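Local coordinates for 3-hydroxyisobutyrate dehydrogenase family protein (Geobacter sulfurreducens, PDB 3PDU) that binds NADP+ and reduces succinic semialdehyde, acting as a gamma-hydroxybutyrate dehydrogenase of the beta-hydroxyacid dehydrogenase family, at residues M1-F6 against G24-V29; M16-V21 against A38-L43; I92-V97 against L117-S122. All blocks are in the same frame, centred on the assembly; numbering follows the deposited sequence.

Interaction 1: M1-F6 against G24-V29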
ATOM      1  N   MET A   1      -2.747   2.742  54.907  1.00 37.46           N
ATOM      2  CA  MET A   1      -3.203   3.716  53.918  1.00 42.87           C
ATOM      3  C   MET A   1      -2.351   3.670  52.657  1.00 39.55           C
ATOM      4  O   MET A   1      -1.184   4.048  52.674  1.00 42.20           O
ATOM      5  CB  MET A   1      -3.199   5.133  54.504  1.00 51.92           C
ATOM      6  CG  MET A   1      -4.423   5.451  55.352  1.00 63.39           C
ATOM      7  SD  MET A   1      -4.272   6.977  56.307  1.00 59.43           S
ATOM      8  CE  MET A   1      -2.907   6.538  57.395  1.00 76.42           C
ATOM      9  N   THR A   2      -2.949   3.206  51.564  1.00 26.88           N
ATOM     10  CA  THR A   2      -2.274   3.169  50.274  1.00 24.56           C
ATOM     11  C   THR A   2      -2.064   4.584  49.720  1.00 30.35           C
ATOM     12  O   THR A   2      -3.024   5.339  49.561  1.00 32.28           O
ATOM     13  CB  THR A   2      -3.099   2.349  49.251  1.00 28.07           C
ATOM     14  OG1 THR A   2      -3.236   0.993  49.713  1.00 27.28           O
ATOM     15  CG2 THR A   2      -2.425   2.355  47.891  1.00 26.01           C
ATOM     16  N   THR A   3      -0.815   4.938  49.425  1.00 24.79           N
ATOM     17  CA  THR A   3      -0.521   6.219  48.770  1.00 21.55           C
ATOM     18  C   THR A   3      -0.146   6.014  47.305  1.00 23.15           C
ATOM     19  O   THR A   3       0.406   4.973  46.933  1.00 22.47           O
ATOM     20  CB  THR A   3       0.632   6.956  49.461  1.00 26.66           C
ATOM     21  OG1 THR A   3       1.813   6.146  49.395  1.00 26.66           O
ATOM     22  CG2 THR A   3       0.283   7.254  50.921  1.00 29.98           C
ATOM     23  N   TYR A   4      -0.432   7.016  46.479  1.00 20.31           N
ATOM     24  CA  TYR A   4      -0.281   6.885  45.038  1.00 18.38           C
ATOM     25  C   TYR A   4       0.726   7.857  44.442  1.00 19.84           C
ATOM     26  O   TYR A   4       0.835   9.008  44.886  1.00 20.73           O
ATOM     27  CB  TYR A   4      -1.637   7.083  44.351  1.00 19.02           C
ATOM     28  CG  TYR A   4      -2.531   5.878  44.449  1.00 22.12           C
ATOM     29  CD1 TYR A   4      -2.469   4.887  43.485  1.00 30.41           C
ATOM     30  CD2 TYR A   4      -3.418   5.720  45.503  1.00 25.55           C
ATOM     31  CE1 TYR A   4      -3.270   3.778  43.550  1.00 27.30           C
ATOM     32  CE2 TYR A   4      -4.236   4.595  45.582  1.00 26.11           C
ATOM     33  CZ  TYR A   4      -4.149   3.630  44.589  1.00 27.32           C
ATOM     34  OH  TYR A   4      -4.931   2.496  44.613  1.00 37.02           O
ATOM     35  N   GLY A   5       1.464   7.376  43.444  1.00 18.58           N
ATOM     36  CA  GLY A   5       2.377   8.194  42.657  1.00 16.43           C
ATOM     37  C   GLY A   5       1.875   8.265  41.222  1.00 18.39           C
ATOM     38  O   GLY A   5       1.157   7.377  40.763  1.00 18.74           O
ATOM     39  N   PHE A   6       2.242   9.325  40.514  1.00 16.56           N
ATOM     40  CA  PHE A   6       1.860   9.472  39.117  1.00 14.78           C
ATOM     41  C   PHE A   6       2.949  10.201  38.323  1.00 21.63           C
ATOM     42  O   PHE A   6       3.325  11.338  38.646  1.00 19.45           O
ATOM     43  CB  PHE A   6       0.511  10.198  38.993  1.00 17.08           C
ATOM     44  CG  PHE A   6      -0.215   9.891  37.717  1.00 18.93           C
ATOM     45  CD1 PHE A   6      -1.364   9.108  37.729  1.00 16.61           C
ATOM     46  CD2 PHE A   6       0.267  10.361  36.503  1.00 18.99           C
ATOM     47  CE1 PHE A   6      -2.036   8.822  36.550  1.00 17.37           C
ATOM     48  CE2 PHE A   6      -0.390  10.062  35.319  1.00 17.85           C
ATOM     49  CZ  PHE A   6      -1.544   9.292  35.342  1.00 14.23           C
ATOM     50  N   GLY A  24      -9.969  11.505  46.194  1.00 19.72           N
ATOM     51  CA  GLY A  24      -9.546  11.582  47.581  1.00 17.73           C
ATOM     52  C   GLY A  24      -8.290  10.816  47.957  1.00 20.73           C
ATOM     53  O   GLY A  24      -7.977  10.683  49.153  1.00 18.62           O
ATOM     54  N   PHE A  25      -7.568  10.303  46.962  1.00 18.99           N
ATOM     55  CA  PHE A  25      -6.284   9.653  47.235  1.00 21.38           C
ATOM     56  C   PHE A  25      -5.174  10.676  47.525  1.00 21.26           C
ATOM     57  O   PHE A  25      -5.247  11.819  47.084  1.00 21.24           O
ATOM     58  CB  PHE A  25      -5.862   8.738  46.076  1.00 19.94           C
ATOM     59  CG  PHE A  25      -6.854   7.641  45.782  1.00 20.28           C
ATOM     60  CD1 PHE A  25      -7.021   6.586  46.663  1.00 21.74           C
ATOM     61  CD2 PHE A  25      -7.624   7.672  44.624  1.00 17.38           C
ATOM     62  CE1 PHE A  25      -7.942   5.573  46.392  1.00 16.96           C
ATOM     63  CE2 PHE A  25      -8.546   6.669  44.349  1.00 19.04           C
ATOM     64  CZ  PHE A  25      -8.707   5.623  45.233  1.00 21.02           C
ATOM     65  N   ASP A  26      -4.173  10.247  48.292  1.00 20.16           N
ATOM     66  CA  ASP A  26      -2.933  10.993  48.534  1.00 20.41           C
ATOM     67  C   ASP A  26      -2.039  10.750  47.322  1.00 23.21           C
ATOM     68  O   ASP A  26      -1.553   9.633  47.127  1.00 19.71           O
ATOM     69  CB  ASP A  26      -2.288  10.434  49.816  1.00 24.65           C
ATOM     70  CG  ASP A  26      -0.971  11.109  50.188  1.00 33.63           C
ATOM     71  OD1 ASP A  26      -0.261  11.636  49.312  1.00 29.86           O
ATOM     72  OD2 ASP A  26      -0.630  11.077  51.385  1.00 34.15           O
ATOM     73  N   VAL A  27      -1.842  11.779  46.496  1.00 18.22           N
ATOM     74  CA  VAL A  27      -1.146  11.606  45.219  1.00 17.37           C
ATOM     75  C   VAL A  27       0.131  12.447  45.160  1.00 22.79           C
ATOM     76  O   VAL A  27       0.117  13.634  45.484  1.00 19.28           O
ATOM     77  CB  VAL A  27      -2.058  11.963  44.000  1.00 20.32           C
ATOM     78  CG1 VAL A  27      -1.336  11.692  42.679  1.00 23.77           C
ATOM     79  CG2 VAL A  27      -3.375  11.169  44.048  1.00 21.02           C
ATOM     80  N   THR A  28       1.225  11.815  44.746  1.00 16.25           N
ATOM     81  CA  THR A  28       2.477  12.509  44.482  1.00 19.99           C
ATOM     82  C   THR A  28       2.751  12.482  42.978  1.00 19.63           C
ATOM     83  O   THR A  28       2.705  11.420  42.362  1.00 20.43           O
ATOM     84  CB  THR A  28       3.626  11.821  45.220  1.00 17.88           C
ATOM     85  OG1 THR A  28       3.362  11.841  46.623  1.00 19.84           O
ATOM     86  CG2 THR A  28       4.948  12.544  44.964  1.00 23.92           C
ATOM     87  N   VAL A  29       3.040  13.640  42.385  1.00 16.93           N
ATOM     88  CA  VAL A  29       3.214  13.711  40.936  1.00 17.31           C
ATOM     89  C   VAL A  29       4.618  14.133  40.517  1.00 20.74           C
ATOM     90  O   VAL A  29       5.337  14.815  41.252  1.00 21.96           O
ATOM     91  CB  VAL A  29       2.193  14.674  40.264  1.00 16.69           C
ATOM     92  CG1 VAL A  29       0.764  14.243  40.566  1.00 15.27           C
ATOM     93  CG2 VAL A  29       2.424  16.123  40.732  1.00 17.56           C
TER
HETATM   94  O   HOH W   1      -4.215   7.623  49.216  1.00 21.27           O
HETATM   95  O   HOH W   2       1.435  10.145  47.547  1.00 17.78           O
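Y4 is held at both of its backbone polar atoms by the neighbouring strand: its N donates to D26 O at 2.9 Å, and its O accepts from T28 N at 2.8 Å. One step on, F6 N reaches T28 O, also at 2.8 Å but with a more bent N-H...O angle of 141°. This is the parallel ladder, pairing Y4 with V27, G5 with T28 and F6 with V29. CA-H...O contacts fill the gaps between the amide bonds, for instance V27 CA to Y4 O at 3.3 Å.

Two waters add to the ladder. One donates to T2 O and accepts from D26 N, extending the link where the strand pairing gives out. The other, on the T28 side, lies among Y4 O, D26 OD1 and T28 OG1, though it has more acceptors around it than protons to give. D26 has its carboxylate swung anti to the backbone N (chi1 179°), which lays it alongside T3, with OD2 4.0 Å from T3 CG2.

Among the apolar groups, the rings of Y4 and F25 dominate. The edge of Y4 is turned to the face of F25 in a tilted edge-to-face pair, planes at 61° and Y4 CE2 3.6 Å from F25 CD1. P149 and A150 of helix 148-154 touch F25 and Y4 respectively. Further along, F6 CB lies loosely beside V27 CG1 and V29 CG1, both more than 4 Å away. Y4, F6, V27 and V29 send their side chains to one face of the sheet, where helix 13-23 packs on F6 and V27; T28 points to the other face. G24 ends that helix in a Schellman motif, and the whole makes the first beta-alpha-beta unit of a Rossmann-type dinucleotide-binding domain.

Interaction 2: M16-V21 against A38-L43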
ATOM      1  N   MET A  16      -6.014  12.106  34.339  1.00 17.29           N
ATOM      2  CA  MET A  16      -6.015  10.868  35.116  1.00 16.97           C
ATOM      3  C   MET A  16      -5.510  11.134  36.527  1.00 17.36           C
ATOM      4  O   MET A  16      -6.140  10.719  37.505  1.00 18.22           O
ATOM      5  CB  MET A  16      -5.161   9.778  34.441  1.00 16.33           C
ATOM      6  CG  MET A  16      -5.781   9.250  33.150  1.00 13.52           C
ATOM      7  SD  MET A  16      -4.582   8.342  32.166  1.00 15.92           S
ATOM      8  CE  MET A  16      -4.345   6.819  33.095  1.00 19.70           C
ATOM      9  N   ALA A  17      -4.387  11.839  36.637  1.00 15.22           N
ATOM     10  CA  ALA A  17      -3.868  12.188  37.957  1.00 16.90           C
ATOM     11  C   ALA A  17      -4.895  13.024  38.733  1.00 19.39           C
ATOM     12  O   ALA A  17      -5.099  12.813  39.930  1.00 16.92           O
ATOM     13  CB  ALA A  17      -2.526  12.928  37.841  1.00 18.33           C
ATOM     14  N   ALA A  18      -5.555  13.948  38.041  1.00 19.19           N
ATOM     15  CA  ALA A  18      -6.554  14.815  38.670  1.00 22.42           C
ATOM     16  C   ALA A  18      -7.742  14.007  39.202  1.00 25.60           C
ATOM     17  O   ALA A  18      -8.291  14.317  40.262  1.00 17.47           O
ATOM     18  CB  ALA A  18      -7.033  15.881  37.688  1.00 19.10           C
ATOM     19  N   ASN A  19      -8.149  12.983  38.454  1.00 14.79           N
ATOM     20  CA  ASN A  19      -9.205  12.093  38.921  1.00 15.93           C
ATOM     21  C   ASN A  19      -8.862  11.395  40.243  1.00 19.42           C
ATOM     22  O   ASN A  19      -9.728  11.217  41.094  1.00 21.86           O
ATOM     23  CB  ASN A  19      -9.556  11.061  37.849  1.00 15.45           C
ATOM     24  CG  ASN A  19     -10.467  11.628  36.792  1.00 22.96           C
ATOM     25  OD1 ASN A  19     -11.093  12.664  37.004  1.00 22.05           O
ATOM     26  ND2 ASN A  19     -10.560  10.955  35.647  1.00 20.29           N
ATOM     27  N   LEU A  20      -7.603  10.997  40.413  1.00 14.55           N
ATOM     28  CA  LEU A  20      -7.189  10.347  41.653  1.00 14.55           C
ATOM     29  C   LEU A  20      -7.235  11.338  42.810  1.00 16.92           C
ATOM     30  O   LEU A  20      -7.706  11.017  43.899  1.00 17.50           O
ATOM     31  CB  LEU A  20      -5.781   9.763  41.517  1.00 13.34           C
ATOM     32  CG  LEU A  20      -5.616   8.645  40.476  1.00 18.50           C
ATOM     33  CD1 LEU A  20      -4.177   8.133  40.440  1.00 18.67           C
ATOM     34  CD2 LEU A  20      -6.575   7.495  40.772  1.00 19.29           C
ATOM     35  N   VAL A  21      -6.746  12.551  42.578  1.00 16.85           N
ATOM     36  CA  VAL A  21      -6.811  13.583  43.618  1.00 16.12           C
ATOM     37  C   VAL A  21      -8.251  13.872  44.003  1.00 19.02           C
ATOM     38  O   VAL A  21      -8.592  13.907  45.188  1.00 20.00           O
ATOM     39  CB  VAL A  21      -6.108  14.888  43.188  1.00 15.65           C
ATOM     40  CG1 VAL A  21      -6.302  15.977  44.262  1.00 18.98           C
ATOM     41  CG2 VAL A  21      -4.628  14.621  42.946  1.00 16.58           C
ATOM     42  N   ALA A  38       1.858  21.954  38.137  1.00 19.73           N
ATOM     43  CA  ALA A  38       1.223  23.055  38.871  1.00 23.05           C
ATOM     44  C   ALA A  38      -0.271  22.874  39.158  1.00 24.04           C
ATOM     45  O   ALA A  38      -0.691  22.996  40.299  1.00 22.16           O
ATOM     46  CB  ALA A  38       1.475  24.405  38.183  1.00 25.91           C
ATOM     47  N   PRO A  39      -1.082  22.606  38.120  1.00 25.19           N
ATOM     48  CA  PRO A  39      -2.522  22.437  38.352  1.00 26.31           C
ATOM     49  C   PRO A  39      -2.816  21.258  39.284  1.00 21.82           C
ATOM     50  O   PRO A  39      -3.773  21.317  40.055  1.00 20.05           O
ATOM     51  CB  PRO A  39      -3.078  22.121  36.957  1.00 29.42           C
ATOM     52  CG  PRO A  39      -2.004  22.515  35.996  1.00 30.06           C
ATOM     53  CD  PRO A  39      -0.711  22.363  36.716  1.00 22.14           C
ATOM     54  N   LEU A  40      -2.019  20.197  39.203  1.00 18.46           N
ATOM     55  CA  LEU A  40      -2.226  19.043  40.090  1.00 18.09           C
ATOM     56  C   LEU A  40      -1.860  19.349  41.540  1.00 24.24           C
ATOM     57  O   LEU A  40      -2.561  18.942  42.467  1.00 20.62           O
ATOM     58  CB  LEU A  40      -1.479  17.823  39.551  1.00 20.68           C
ATOM     59  CG  LEU A  40      -2.391  17.504  38.355  1.00 26.38           C
ATOM     60  CD1 LEU A  40      -1.683  17.419  37.035  1.00 24.37           C
ATOM     61  CD2 LEU A  40      -3.306  16.316  38.622  1.00 23.14           C
ATOM     62  N   VAL A  41      -0.768  20.078  41.734  1.00 20.96           N
ATOM     63  CA  VAL A  41      -0.405  20.536  43.078  1.00 21.11           C
ATOM     64  C   VAL A  41      -1.472  21.459  43.664  1.00 23.05           C
ATOM     65  O   VAL A  41      -1.835  21.329  44.833  1.00 22.70           O
ATOM     66  CB  VAL A  41       0.963  21.246  43.074  1.00 21.38           C
ATOM     67  CG1 VAL A  41       1.291  21.784  44.480  1.00 22.08           C
ATOM     68  CG2 VAL A  41       2.040  20.281  42.600  1.00 20.86           C
ATOM     69  N   ALA A  42      -1.987  22.383  42.855  1.00 21.26           N
ATOM     70  CA  ALA A  42      -3.045  23.280  43.329  1.00 23.37           C
ATOM     71  C   ALA A  42      -4.308  22.516  43.737  1.00 23.28           C
ATOM     72  O   ALA A  42      -5.059  22.968  44.610  1.00 23.19           O
ATOM     73  CB  ALA A  42      -3.369  24.350  42.277  1.00 21.23           C
ATOM     74  N   LEU A  43      -4.530  21.360  43.116  1.00 20.20           N
ATOM     75  CA  LEU A  43      -5.690  20.515  43.411  1.00 23.46           C
ATOM     76  C   LEU A  43      -5.456  19.720  44.685  1.00 24.53           C
ATOM     77  O   LEU A  43      -6.395  19.231  45.303  1.00 24.16           O
ATOM     78  CB  LEU A  43      -5.957  19.527  42.265  1.00 22.55           C
ATOM     79  CG  LEU A  43      -6.890  19.895  41.113  1.00 33.71           C
ATOM     80  CD1 LEU A  43      -6.969  18.722  40.131  1.00 35.01           C
ATOM     81  CD2 LEU A  43      -8.288  20.271  41.611  1.00 31.24           C
TER
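L40 and V21 each press a methyl on the face of a peptide group of the facing helix, the flat groups of a contact whose side chains are all aliphatic. L40 CD2 stands almost straight above A18 N, so it covers the A17-A18 peptide; the modelled 3.3 Å between these two atoms is doubtful, because the L40 side chain is strained. In the reverse direction V21 CG1 lies over the carbonyl of L43, 3.4 Å from L43 O. The V21 branch gets there because CG1 is anti to its backbone N (chi1 175°).

Methyl contacts fill in around these two. L40 CD2 also meets A17 CB at 3.6 Å and, a little more loosely, A18 CB, so it lodges between neighbouring alanines. On the next turn L43 CD1 rests against A18 CB at 3.7 Å. The small alanines let L40 come right down to the backbone of helix 13-23, although the axes of the two segments stay 10.0 Å apart and run only 5° from parallel.

L9 touches both A17 and L40. Such side-by-side, like-directed helices belong to consecutive beta-alpha-beta crossovers, here those around strand 27-30 in the Rossmann-type domain.

Interaction 3: I92-V97 against L117-S122. With NAP (NADP nicotinamide-adenine-dinucleotide phosphate), chain I.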
ATOM      1  N   ILE A  92       2.676   0.684  37.898  1.00 14.65           N
ATOM      2  CA  ILE A  92       1.672   0.370  36.892  1.00 17.08           C
ATOM      3  C   ILE A  92       1.904   1.277  35.700  1.00 18.24           C
ATOM      4  O   ILE A  92       1.623   2.470  35.758  1.00 17.85           O
ATOM      5  CB  ILE A  92       0.234   0.587  37.420  1.00 19.83           C
ATOM      6  CG1 ILE A  92      -0.017  -0.282  38.662  1.00 18.25           C
ATOM      7  CG2 ILE A  92      -0.794   0.303  36.329  1.00 15.64           C
ATOM      8  CD1 ILE A  92      -1.392  -0.109  39.278  1.00 18.67           C
ATOM      9  N   ASP A  93       2.439   0.720  34.624  1.00 18.87           N
ATOM     10  CA  ASP A  93       2.738   1.539  33.457  1.00 16.91           C
ATOM     11  C   ASP A  93       1.561   1.488  32.507  1.00 18.42           C
ATOM     12  O   ASP A  93       1.236   0.439  31.942  1.00 23.15           O
ATOM     13  CB  ASP A  93       4.038   1.075  32.779  1.00 23.00           C
ATOM     14  CG  ASP A  93       4.614   2.128  31.820  1.00 29.52           C
ATOM     15  OD1 ASP A  93       3.918   3.119  31.518  1.00 24.14           O
ATOM     16  OD2 ASP A  93       5.765   1.959  31.367  1.00 27.45           O
ATOM     17  N   MET A  94       0.900   2.627  32.352  1.00 14.10           N
ATOM     18  CA  MET A  94      -0.297   2.707  31.525  1.00 11.74           C
ATOM     19  C   MET A  94       0.006   3.304  30.153  1.00 16.67           C
ATOM     20  O   MET A  94      -0.902   3.515  29.343  1.00 19.14           O
ATOM     21  CB  MET A  94      -1.378   3.504  32.261  1.00 12.21           C
ATOM     22  CG  MET A  94      -1.724   2.859  33.611  1.00 13.06           C
ATOM     23  SD  MET A  94      -3.107   3.627  34.494  1.00 20.14           S
ATOM     24  CE  MET A  94      -4.510   2.854  33.705  1.00 19.25           C
ATOM     25  N   SER A  95       1.291   3.562  29.901  1.00 18.40           N
ATOM     26  CA  SER A  95       1.762   4.056  28.604  1.00 21.70           C
ATOM     27  C   SER A  95       1.493   3.033  27.499  1.00 21.37           C
ATOM     28  O   SER A  95       1.576   1.825  27.740  1.00 19.99           O
ATOM     29  CB  SER A  95       3.282   4.289  28.657  1.00 16.59           C
ATOM     30  OG  SER A  95       3.674   5.062  29.774  1.00 21.03           O
ATOM     31  N   THR A  96       1.215   3.496  26.280  1.00 17.40           N
ATOM     32  CA  THR A  96       1.111   2.566  25.155  1.00 21.04           C
ATOM     33  C   THR A  96       2.502   2.296  24.593  1.00 21.40           C
ATOM     34  O   THR A  96       3.111   3.183  24.004  1.00 15.79           O
ATOM     35  CB  THR A  96       0.170   3.082  24.044  1.00 19.01           C
ATOM     36  OG1 THR A  96      -1.158   3.202  24.570  1.00 18.13           O
ATOM     37  CG2 THR A  96       0.141   2.102  22.838  1.00 12.68           C
ATOM     38  N   VAL A  97       2.993   1.076  24.798  1.00 15.45           N
ATOM     39  CA  VAL A  97       4.325   0.670  24.367  1.00 17.12           C
ATOM     40  C   VAL A  97       4.230  -0.737  23.770  1.00 17.72           C
ATOM     41  O   VAL A  97       3.168  -1.368  23.804  1.00 18.94           O
ATOM     42  CB  VAL A  97       5.342   0.654  25.559  1.00 14.59           C
ATOM     43  CG1 VAL A  97       5.535   2.070  26.164  1.00 17.77           C
ATOM     44  CG2 VAL A  97       4.903  -0.339  26.639  1.00 15.71           C
ATOM     45  N   LEU A 117       2.642  -4.097  36.849  1.00 20.46           N
ATOM     46  CA  LEU A 117       1.451  -4.350  36.052  1.00 16.62           C
ATOM     47  C   LEU A 117       1.475  -3.393  34.879  1.00 22.13           C
ATOM     48  O   LEU A 117       1.760  -2.208  35.062  1.00 21.16           O
ATOM     49  CB  LEU A 117       0.210  -4.058  36.908  1.00 19.28           C
ATOM     50  CG  LEU A 117      -1.162  -4.382  36.328  1.00 21.91           C
ATOM     51  CD1 LEU A 117      -1.380  -5.891  36.356  1.00 16.05           C
ATOM     52  CD2 LEU A 117      -2.244  -3.674  37.147  1.00 20.02           C
ATOM     53  N   GLU A 118       1.197  -3.880  33.672  1.00 14.80           N
ATOM     54  CA  GLU A 118       1.010  -2.958  32.556  1.00 19.97           C
ATOM     55  C   GLU A 118      -0.487  -2.726  32.473  1.00 20.71           C
ATOM     56  O   GLU A 118      -1.271  -3.631  32.758  1.00 18.01           O
ATOM     57  CB  GLU A 118       1.567  -3.533  31.245  1.00 18.36           C
ATOM     58  CG  GLU A 118       0.805  -4.750  30.705  1.00 17.65           C
ATOM     59  CD  GLU A 118       1.321  -5.227  29.352  1.00 20.61           C
ATOM     60  OE1 GLU A 118       2.233  -4.581  28.791  1.00 21.17           O
ATOM     61  OE2 GLU A 118       0.819  -6.257  28.849  1.00 21.30           O
ATOM     62  N   ALA A 119      -0.898  -1.515  32.127  1.00 20.11           N
ATOM     63  CA  ALA A 119      -2.323  -1.242  32.011  1.00 20.01           C
ATOM     64  C   ALA A 119      -2.616  -0.126  31.012  1.00 17.38           C
ATOM     65  O   ALA A 119      -3.160   0.922  31.383  1.00 17.78           O
ATOM     66  CB  ALA A 119      -2.920  -0.919  33.380  1.00 18.75           C
ATOM     67  N   PRO A 120      -2.274  -0.351  29.731  1.00 16.89           N
ATOM     68  CA  PRO A 120      -2.590   0.663  28.722  1.00 15.84           C
ATOM     69  C   PRO A 120      -4.111   0.796  28.616  1.00 14.88           C
ATOM     70  O   PRO A 120      -4.843  -0.092  29.059  1.00 16.48           O
ATOM     71  CB  PRO A 120      -1.993   0.081  27.430  1.00 15.55           C
ATOM     72  CG  PRO A 120      -1.940  -1.420  27.673  1.00 20.74           C
ATOM     73  CD  PRO A 120      -1.675  -1.571  29.146  1.00 17.88           C
ATOM     74  N   VAL A 121      -4.588   1.893  28.052  1.00 18.55           N
ATOM     75  CA  VAL A 121      -6.017   2.144  28.040  1.00 14.40           C
ATOM     76  C   VAL A 121      -6.581   2.408  26.647  1.00 17.53           C
ATOM     77  O   VAL A 121      -5.876   2.865  25.747  1.00 20.14           O
ATOM     78  CB  VAL A 121      -6.369   3.341  28.945  1.00 15.42           C
ATOM     79  CG1 VAL A 121      -5.856   3.112  30.364  1.00 15.08           C
ATOM     80  CG2 VAL A 121      -5.809   4.652  28.364  1.00 16.32           C
ATOM     81  N   SER A 122      -7.865   2.121  26.477  1.00 17.56           N
ATOM     82  CA  SER A 122      -8.573   2.520  25.274  1.00 18.36           C
ATOM     83  C   SER A 122      -9.525   3.652  25.677  1.00 21.71           C
ATOM     84  O   SER A 122     -10.280   3.522  26.642  1.00 18.66           O
ATOM     85  CB  SER A 122      -9.336   1.319  24.693  1.00 20.06           C
ATOM     86  OG  SER A 122     -10.042   1.669  23.518  1.00 23.50           O
TER
HETATM   87  PA  NAP I 301       1.413  13.564  25.630  1.00 23.05           P
HETATM   88  O1A NAP I 301       2.270  13.780  24.452  1.00 21.29           O
HETATM   89  O2A NAP I 301       0.489  14.678  25.906  1.00 22.17           O
HETATM   90  O5B NAP I 301       2.277  13.228  26.927  1.00 21.12           O
HETATM   91  C5B NAP I 301       3.430  12.427  26.925  1.00 20.90           C
HETATM   92  C4B NAP I 301       3.989  12.417  28.348  1.00 17.54           C
HETATM   93  O4B NAP I 301       5.212  11.693  28.354  1.00 20.01           O
HETATM   94  C3B NAP I 301       4.320  13.820  28.876  1.00 21.66           C
HETATM   95  O3B NAP I 301       4.134  13.807  30.280  1.00 21.08           O
HETATM   96  C2B NAP I 301       5.805  13.949  28.583  1.00 17.60           C
HETATM   97  O2B NAP I 301       6.538  14.788  29.441  1.00 21.47           O
HETATM   98  C1B NAP I 301       6.237  12.521  28.838  1.00 16.23           C
HETATM   99  N9A NAP I 301       7.510  12.185  28.190  1.00 22.27           N
HETATM  100  C8A NAP I 301       7.784  12.075  26.854  1.00 22.05           C
HETATM  101  N7A NAP I 301       9.094  11.730  26.734  1.00 18.40           N
HETATM  102  C5A NAP I 301       9.634  11.606  27.963  1.00 19.05           C
HETATM  103  C6A NAP I 301      10.906  11.267  28.403  1.00 21.86           C
HETATM  104  N6A NAP I 301      11.873  10.977  27.525  1.00 21.73           N
HETATM  105  N1A NAP I 301      11.149  11.239  29.757  1.00 21.65           N
HETATM  106  C2A NAP I 301      10.147  11.528  30.664  1.00 20.32           C
HETATM  107  N3A NAP I 301       8.886  11.861  30.217  1.00 19.87           N
HETATM  108  C4A NAP I 301       8.643  11.898  28.888  1.00 19.96           C
HETATM  109  O3  NAP I 301       0.661  12.179  25.345  1.00 22.97           O
HETATM  110  PN  NAP I 301      -0.694  11.528  25.890  1.00 19.45           P
HETATM  111  O1N NAP I 301      -1.732  11.731  24.864  1.00 25.96           O
HETATM  112  O2N NAP I 301      -0.871  11.916  27.312  1.00 17.42           O
HETATM  113  O5D NAP I 301      -0.221   9.994  25.795  1.00 24.54           O
HETATM  114  C5D NAP I 301       0.428   9.313  26.846  1.00 20.82           C
HETATM  115  C4D NAP I 301       0.344   7.830  26.509  1.00 21.78           C
HETATM  116  O4D NAP I 301      -1.012   7.431  26.471  1.00 21.11           O
HETATM  117  C3D NAP I 301       0.890   7.554  25.112  1.00 18.53           C
HETATM  118  O3D NAP I 301       1.476   6.261  25.124  1.00 20.04           O
HETATM  119  C2D NAP I 301      -0.339   7.516  24.229  1.00 21.31           C
HETATM  120  O2D NAP I 301      -0.154   6.727  23.061  1.00 19.17           O
HETATM  121  C1D NAP I 301      -1.311   6.872  25.210  1.00 20.92           C
HETATM  122  N1N NAP I 301      -2.734   7.102  24.960  1.00 22.84           N
HETATM  123  C2N NAP I 301      -3.191   8.322  24.546  1.00 15.83           C
HETATM  124  C3N NAP I 301      -4.561   8.520  24.341  1.00 23.48           C
HETATM  125  C7N NAP I 301      -5.103   9.864  23.913  1.00 22.14           C
HETATM  126  O7N NAP I 301      -6.384   9.906  23.364  1.00 27.36           O
HETATM  127  N7N NAP I 301      -4.385  10.985  24.023  1.00 20.85           N
HETATM  128  C4N NAP I 301      -5.443   7.466  24.572  1.00 23.83           C
HETATM  129  C5N NAP I 301      -4.970   6.231  25.015  1.00 23.14           C
HETATM  130  C6N NAP I 301      -3.605   6.066  25.219  1.00 27.40           C
HETATM  131  P2B NAP I 301       6.771  16.334  29.053  1.00 23.61           P
HETATM  132  O1X NAP I 301       8.045  16.714  29.750  1.00 20.56           O
HETATM  133  O2X NAP I 301       6.872  16.463  27.548  1.00 22.06           O
HETATM  134  O3X NAP I 301       5.611  17.153  29.536  1.00 21.11           O
HETATM  135  O   HOH W   3      -2.343   3.647  26.972  1.00 20.72           O
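Parallel strand pairing that opens into a cofactor-binding loop joins I92-V97 to L117-S122, at the carboxyl end of strand 90-93 in the middle of the nucleotide-binding sheet. D93 carries the pairing: its N donates to L117 O at 3.0 Å, and its O accepts from A119 N at 2.9 Å, the donor lying well above the carbonyl plane. On the face shared by I92 and L117, I92 CG2 rests on A119 CB.

Beyond the A119 N to D93 O bond no N-H...O bond joins the backbones; CA-H...O contacts and a water take over. M94 wraps its chain around A119 O: CB, CG and CE come to about 3.3 Å from that oxygen. The bend at chi3 (83°) brings CE round to it and against V121 CG1 at 3.6 Å. A119 O is buried and has no polar partner in the model. The water donates to M94 O, accepts from V121 N and bonds T96 OG1.

D93 OD1 folds the loop as an Asx turn. It takes S95 N from above the carboxylate plane and the S95 hydroxyl, at 2.6 Å, through its syn lone pair; S95 OG is bonded in turn to L65 N. E118, the partner of D93 in the ladder, reaches S102 OG and the backbone amides of G165 and A168.

The turn presents T96 to NADP: T96 N donates to O3D of the nicotinamide ribose at 3.0 Å. V121 CG2 lies 3.8 Å from C5N, and V121 O, bonded to K171 NZ, approaches it without a bond. The cofactor thus meets a backbone N-H at the ribose, and T96 OG1 and V121 beside the nicotinamide; the D93 carboxylate, bonded twice by S95, is consistent with a second-shell role in holding the loop that bears T96.

In the fold
From the N terminus, strand 4-7 runs into helix 13-23 and returns as strand 27-30, and interaction 1 closes that loop. Interaction 2 opens inside it, at 16-21, and closes beyond it at 38-43, so the two cross along the chain. They also touch: V27 packs on L20, F6 on M16 and A17, and F25 N probably bonds L20 O, so helix 13-23 is tied to both strands beneath it and to the next helix. Interaction 3 follows in series, closing the loop through helix 99-111 farther across the same sheet. It stays clear of interaction 1 but meets interaction 2 where M16 CE packs on M94 SD.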